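Local coordinates for protein DNA photolyase (Agrobacterium tumefaciens, PDB 4U63) that probably repairs cyclobutane pyrimidine dimers in ultraviolet-damaged DNA with light, using a bound flavin and a methenyltetrahydrofolate antenna, at residues R166-F171 against E296-E301. Sequence-based numbering, arbitrary orientation.
Sequences RVYTPF and EIVWRE. With FAD (flavin-adenine dinucleotide), chain C.
Tyr168 and Phe171 both hold CG anti to the backbone N (chi1 177° in Tyr168), which sends their rings from the first turn of one helix toward the helix of Val298, Trp299 and Glu301. Trp299 answers with CG beside its own backbone N (chi1 -84°), which lays the indole over one face of the Tyr168 ring, the two side chains crossing at about a right angle. The two rings form an offset stack: the phenol and the five-membered ring lie 1° from parallel, with centroids 3.7 Å apart. The overlap runs the length of the phenol, since Tyr168 CZ lies 3.3 Å from Trp299 NE1 while Tyr168 CG meets Trp299 CZ2 at 3.4 Å. The phenol hydroxyl reaches back to the preceding turn of helix 287-309, where it is hydrogen-bonded to the carbonyl O of Lys295, which ties down the far end of the stacked ring. Phe171 approaches differently, with its rim: Glu301 CB, 3.7 Å from Phe171 CE2, and Val298 O both lie at the ring edge, near its plane. Val298 CG1 also touches Phe171 CE2, at 3.7 Å. Beyond CB, the chain of Glu301 bends away, and its carboxylate is taken up by His152 ND1 and the backbone N of Leu151.

On its other flank the segment 296-301 borders the flavin-adenine dinucleotide: Glu296 OE1 is 3.1 Å from adenine N7A, and Trp299 CB packs 4.0 Å from C6A of the same base. Trp299 thus lies between Tyr168 and the adenine end of the cofactor, a second-shell arrangement for the phenol. The contact seats the start of helix 168-177, which follows the parallel sheet ending in strand 142-146, against the middle of helix 287-309 in the FAD-binding part, while Trp405 of helix 398-407 meets the indole edge-to-face and helix 271-276 packs against Val298 through Trp275.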
ATOM      1  N   ARG A 166       4.726  -3.547  20.613  1.00 19.82           N
ATOM      2  CA  ARG A 166       4.903  -4.841  19.954  1.00 22.60           C
ATOM      3  C   ARG A 166       3.579  -5.523  19.642  1.00 23.05           C
ATOM      4  O   ARG A 166       3.570  -6.509  18.910  1.00 21.11           O
ATOM      5  CB  ARG A 166       5.696  -5.811  20.848  1.00 25.84           C
ATOM      6  CG  ARG A 166       6.939  -5.255  21.517  1.00 30.10           C
ATOM      7  CD  ARG A 166       7.876  -4.643  20.511  1.00 25.74           C
ATOM      8  NE  ARG A 166       9.245  -4.554  21.025  1.00 23.18           N
ATOM      9  CZ  ARG A 166      10.313  -4.337  20.260  1.00 20.58           C
ATOM     10  NH1 ARG A 166      10.188  -4.190  18.945  1.00 22.54           N
ATOM     11  NH2 ARG A 166      11.521  -4.280  20.805  1.00 20.17           N
ATOM     12  N   VAL A 167       2.483  -5.005  20.209  1.00 20.66           N
ATOM     13  CA  VAL A 167       1.154  -5.640  20.172  1.00 20.54           C
ATOM     14  C   VAL A 167       0.109  -4.608  19.743  1.00 20.08           C
ATOM     15  O   VAL A 167       0.111  -3.469  20.222  1.00 20.27           O
ATOM     16  CB  VAL A 167       0.776  -6.203  21.568  1.00 23.95           C
ATOM     17  CG1 VAL A 167      -0.528  -6.998  21.517  1.00 26.01           C
ATOM     18  CG2 VAL A 167       1.902  -7.081  22.111  1.00 26.49           C
ATOM     19  N   TYR A 168      -0.801  -5.011  18.854  1.00 17.84           N
ATOM     20  CA  TYR A 168      -1.747  -4.065  18.259  1.00 18.61           C
ATOM     21  C   TYR A 168      -2.697  -3.390  19.246  1.00 18.40           C
ATOM     22  O   TYR A 168      -2.798  -2.181  19.253  1.00 18.07           O
ATOM     23  CB  TYR A 168      -2.565  -4.724  17.162  1.00 18.34           C
ATOM     24  CG  TYR A 168      -3.605  -3.782  16.594  1.00 17.38           C
ATOM     25  CD1 TYR A 168      -3.264  -2.828  15.647  1.00 17.03           C
ATOM     26  CD2 TYR A 168      -4.924  -3.814  17.048  1.00 19.87           C
ATOM     27  CE1 TYR A 168      -4.221  -1.953  15.128  1.00 16.69           C
ATOM     28  CE2 TYR A 168      -5.873  -2.946  16.545  1.00 20.94           C
ATOM     29  CZ  TYR A 168      -5.513  -2.013  15.593  1.00 19.03           C
ATOM     30  OH  TYR A 168      -6.454  -1.156  15.088  1.00 20.52           O
ATOM     31  N   THR A 169      -3.393  -4.163  20.063  1.00 19.00           N
ATOM     32  CA  THR A 169      -4.473  -3.589  20.865  1.00 21.36           C
ATOM     33  C   THR A 169      -4.020  -2.408  21.757  1.00 19.65           C
ATOM     34  O   THR A 169      -4.653  -1.371  21.733  1.00 22.40           O
ATOM     35  CB  THR A 169      -5.247  -4.675  21.627  1.00 25.16           C
ATOM     36  OG1 THR A 169      -5.925  -5.501  20.673  1.00 26.57           O
ATOM     37  CG2 THR A 169      -6.285  -4.056  22.559  1.00 28.80           C
ATOM     38  N   PRO A 170      -2.912  -2.549  22.523  1.00 21.33           N
ATOM     39  CA  PRO A 170      -2.463  -1.372  23.309  1.00 21.69           C
ATOM     40  C   PRO A 170      -2.081  -0.141  22.440  1.00 19.83           C
ATOM     41  O   PRO A 170      -2.310   1.006  22.838  1.00 23.31           O
ATOM     42  CB  PRO A 170      -1.256  -1.910  24.093  1.00 23.11           C
ATOM     43  CG  PRO A 170      -1.447  -3.394  24.126  1.00 24.49           C
ATOM     44  CD  PRO A 170      -2.116  -3.748  22.823  1.00 22.39           C
ATOM     45  N   PHE A 171      -1.511  -0.398  21.262  1.00 18.87           N
ATOM     46  CA  PHE A 171      -1.149   0.645  20.300  1.00 17.54           C
ATOM     47  C   PHE A 171      -2.429   1.356  19.791  1.00 18.86           C
ATOM     48  O   PHE A 171      -2.503   2.583  19.771  1.00 20.32           O
ATOM     49  CB  PHE A 171      -0.349   0.003  19.159  1.00 17.55           C
ATOM     50  CG  PHE A 171       0.053   0.944  18.076  1.00 18.13           C
ATOM     51  CD1 PHE A 171       1.192   1.730  18.190  1.00 18.66           C
ATOM     52  CD2 PHE A 171      -0.698   1.037  16.921  1.00 18.69           C
ATOM     53  CE1 PHE A 171       1.563   2.592  17.167  1.00 17.16           C
ATOM     54  CE2 PHE A 171      -0.333   1.898  15.907  1.00 18.01           C
ATOM     55  CZ  PHE A 171       0.786   2.679  16.032  1.00 16.09           C
ATOM     56  N   GLU A 296      -8.598  -0.030  11.242  1.00 18.22           N
ATOM     57  CA  GLU A 296      -7.862  -0.416  10.038  1.00 17.80           C
ATOM     58  C   GLU A 296      -6.832   0.642   9.635  1.00 17.24           C
ATOM     59  O   GLU A 296      -5.706   0.305   9.255  1.00 19.71           O
ATOM     60  CB  GLU A 296      -8.816  -0.744   8.890  1.00 19.91           C
ATOM     61  CG  GLU A 296      -9.759  -1.904   9.195  1.00 24.21           C
ATOM     62  CD  GLU A 296      -9.064  -3.124   9.756  1.00 28.02           C
ATOM     63  OE1 GLU A 296      -8.033  -3.551   9.180  1.00 31.55           O
ATOM     64  OE2 GLU A 296      -9.552  -3.654  10.765  1.00 32.15           O
ATOM     65  N   ILE A 297      -7.207   1.909   9.749  1.00 17.75           N
ATOM     66  CA  ILE A 297      -6.263   3.018   9.567  1.00 18.81           C
ATOM     67  C   ILE A 297      -5.076   2.865  10.544  1.00 17.81           C
ATOM     68  O   ILE A 297      -3.919   3.080  10.181  1.00 19.19           O
ATOM     69  CB  ILE A 297      -6.953   4.391   9.768  1.00 20.18           C
ATOM     70  CG1 ILE A 297      -8.044   4.624   8.697  1.00 22.14           C
ATOM     71  CG2 ILE A 297      -5.949   5.542   9.751  1.00 20.72           C
ATOM     72  CD1 ILE A 297      -7.516   4.667   7.279  1.00 24.08           C
ATOM     73  N   VAL A 298      -5.383   2.485  11.781  1.00 18.58           N
ATOM     74  CA  VAL A 298      -4.360   2.293  12.805  1.00 17.70           C
ATOM     75  C   VAL A 298      -3.517   1.028  12.560  1.00 17.95           C
ATOM     76  O   VAL A 298      -2.356   0.981  12.988  1.00 19.17           O
ATOM     77  CB  VAL A 298      -4.989   2.364  14.214  1.00 17.86           C
ATOM     78  CG1 VAL A 298      -4.001   1.992  15.305  1.00 16.73           C
ATOM     79  CG2 VAL A 298      -5.517   3.785  14.460  1.00 19.51           C
ATOM     80  N   TRP A 299      -4.059   0.015  11.888  1.00 17.90           N
ATOM     81  CA  TRP A 299      -3.216  -1.123  11.449  1.00 18.88           C
ATOM     82  C   TRP A 299      -2.088  -0.650  10.514  1.00 17.00           C
ATOM     83  O   TRP A 299      -0.968  -1.124  10.618  1.00 18.08           O
ATOM     84  CB  TRP A 299      -4.018  -2.256  10.799  1.00 18.08           C
ATOM     85  CG  TRP A 299      -4.604  -3.207  11.798  1.00 19.42           C
ATOM     86  CD1 TRP A 299      -5.882  -3.233  12.247  1.00 21.48           C
ATOM     87  CD2 TRP A 299      -3.912  -4.261  12.497  1.00 19.04           C
ATOM     88  NE1 TRP A 299      -6.049  -4.240  13.162  1.00 21.17           N
ATOM     89  CE2 TRP A 299      -4.853  -4.882  13.343  1.00 20.74           C
ATOM     90  CE3 TRP A 299      -2.594  -4.744  12.482  1.00 20.31           C
ATOM     91  CZ2 TRP A 299      -4.527  -5.960  14.164  1.00 20.06           C
ATOM     92  CZ3 TRP A 299      -2.270  -5.820  13.318  1.00 19.56           C
ATOM     93  CH2 TRP A 299      -3.234  -6.412  14.142  1.00 20.77           C
ATOM     94  N   ARG A 300      -2.384   0.292   9.625  1.00 16.74           N
ATOM     95  CA  ARG A 300      -1.333   0.909   8.792  1.00 17.01           C
ATOM     96  C   ARG A 300      -0.266   1.580   9.674  1.00 16.34           C
ATOM     97  O   ARG A 300       0.940   1.365   9.488  1.00 17.51           O
ATOM     98  CB  ARG A 300      -1.938   1.892   7.775  1.00 17.34           C
ATOM     99  CG  ARG A 300      -0.922   2.728   6.999  1.00 16.81           C
ATOM    100  CD  ARG A 300      -1.595   3.535   5.893  1.00 17.88           C
ATOM    101  NE  ARG A 300      -0.661   4.446   5.225  1.00 16.79           N
ATOM    102  CZ  ARG A 300      -0.321   5.665   5.647  1.00 17.59           C
ATOM    103  NH1 ARG A 300      -0.847   6.194   6.761  1.00 19.31           N
ATOM    104  NH2 ARG A 300       0.547   6.380   4.942  1.00 19.14           N
ATOM    105  N   GLU A 301      -0.725   2.365  10.651  1.00 16.53           N
ATOM    106  CA  GLU A 301       0.176   3.001  11.625  1.00 16.75           C
ATOM    107  C   GLU A 301       1.065   1.980  12.310  1.00 16.95           C
ATOM    108  O   GLU A 301       2.284   2.174  12.441  1.00 16.64           O
ATOM    109  CB  GLU A 301      -0.624   3.752  12.686  1.00 17.68           C
ATOM    110  CG  GLU A 301      -1.460   4.905  12.145  1.00 17.90           C
ATOM    111  CD  GLU A 301      -0.624   6.088  11.709  1.00 19.06           C
ATOM    112  OE1 GLU A 301       0.371   6.444  12.404  1.00 20.55           O
ATOM    113  OE2 GLU A 301      -0.971   6.681  10.665  1.00 19.61           O
TER
HETATM  114  PA  FAD C1002     -10.114  -0.734   4.169  1.00 19.09           P
HETATM  115  O1A FAD C1002     -10.757  -1.931   4.793  1.00 19.28           O
HETATM  116  O2A FAD C1002     -10.986   0.323   3.577  1.00 19.91           O
HETATM  117  O5B FAD C1002      -9.110  -0.137   5.270  1.00 19.06           O
HETATM  118  C5B FAD C1002      -8.731   1.244   5.287  1.00 15.28           C
HETATM  119  C4B FAD C1002      -7.219   1.416   5.281  1.00 18.45           C
HETATM  120  O4B FAD C1002      -6.623   0.805   6.424  1.00 20.08           O
HETATM  121  C3B FAD C1002      -6.543   0.778   4.090  1.00 19.02           C
HETATM  122  O3B FAD C1002      -6.647   1.590   2.909  1.00 19.79           O
HETATM  123  C2B FAD C1002      -5.128   0.600   4.596  1.00 18.36           C
HETATM  124  O2B FAD C1002      -4.371   1.807   4.480  1.00 18.39           O
HETATM  125  C1B FAD C1002      -5.335   0.287   6.057  1.00 18.33           C
HETATM  126  N9A FAD C1002      -5.339  -1.160   6.369  1.00 17.95           N
HETATM  127  C8A FAD C1002      -6.419  -1.959   6.403  1.00 20.51           C
HETATM  128  N7A FAD C1002      -6.085  -3.218   6.754  1.00 18.66           N
HETATM  129  C5A FAD C1002      -4.753  -3.234   6.974  1.00 17.03           C
HETATM  130  C6A FAD C1002      -3.773  -4.252   7.363  1.00 16.38           C
HETATM  131  N6A FAD C1002      -4.170  -5.519   7.600  1.00 19.76           N
HETATM  132  N1A FAD C1002      -2.483  -3.862   7.464  1.00 16.79           N
HETATM  133  C2A FAD C1002      -2.092  -2.591   7.213  1.00 17.64           C
HETATM  134  N3A FAD C1002      -2.950  -1.613   6.854  1.00 17.88           N
HETATM  135  C4A FAD C1002      -4.265  -1.879   6.720  1.00 17.28           C
HETATM  136  N1  FAD C1002      -1.925  -2.972   2.718  1.00 17.23           N
HETATM  137  C2  FAD C1002      -1.285  -1.975   2.069  1.00 18.83           C
HETATM  138  O2  FAD C1002      -1.731  -0.815   2.220  1.00 20.28           O
HETATM  139  N3  FAD C1002      -0.200  -2.207   1.288  1.00 17.94           N
HETATM  140  C4  FAD C1002       0.310  -3.452   1.112  1.00 18.04           C
HETATM  141  O4  FAD C1002       1.325  -3.660   0.399  1.00 18.41           O
HETATM  142  C4X FAD C1002      -0.349  -4.590   1.785  1.00 17.11           C
HETATM  143  N5  FAD C1002       0.070  -5.883   1.651  1.00 18.77           N
HETATM  144  C5X FAD C1002      -0.558  -6.896   2.316  1.00 16.61           C
HETATM  145  C6  FAD C1002      -0.116  -8.208   2.206  1.00 17.20           C
HETATM  146  C7  FAD C1002      -0.761  -9.255   2.871  1.00 18.10           C
HETATM  147  C7M FAD C1002      -0.265 -10.677   2.737  1.00 20.02           C
HETATM  148  C8  FAD C1002      -1.947  -8.972   3.709  1.00 17.07           C
HETATM  149  C8M FAD C1002      -2.682 -10.063   4.458  1.00 18.76           C
HETATM  150  C9  FAD C1002      -2.390  -7.681   3.821  1.00 16.18           C
HETATM  151  C9A FAD C1002      -1.757  -6.618   3.170  1.00 17.05           C
HETATM  152  N10 FAD C1002      -2.230  -5.278   3.287  1.00 18.41           N
HETATM  153  C10 FAD C1002      -1.536  -4.259   2.613  1.00 17.95           C
HETATM  154  C1' FAD C1002      -3.356  -4.917   4.157  1.00 18.36           C
HETATM  155  C2' FAD C1002      -4.763  -4.880   3.602  1.00 17.31           C
HETATM  156  O2' FAD C1002      -5.060  -6.136   2.981  1.00 19.40           O
HETATM  157  C3' FAD C1002      -4.972  -3.723   2.644  1.00 17.33           C
HETATM  158  O3' FAD C1002      -4.611  -2.487   3.254  1.00 20.03           O
HETATM  159  C4' FAD C1002      -6.443  -3.685   2.229  1.00 17.55           C
HETATM  160  O4' FAD C1002      -6.731  -4.829   1.428  1.00 19.81           O
HETATM  161  C5' FAD C1002      -6.713  -2.417   1.445  1.00 17.08           C
HETATM  162  O5' FAD C1002      -8.082  -2.331   1.021  1.00 18.77           O
HETATM  163  P   FAD C1002      -8.958  -1.071   1.498  1.00 17.87           P
HETATM  164  O1P FAD C1002     -10.299  -1.178   0.861  1.00 18.47           O
HETATM  165  O2P FAD C1002      -8.214   0.209   1.242  1.00 18.83           O
HETATM  166  O3P FAD C1002      -9.059  -1.318   3.082  1.00 17.89           O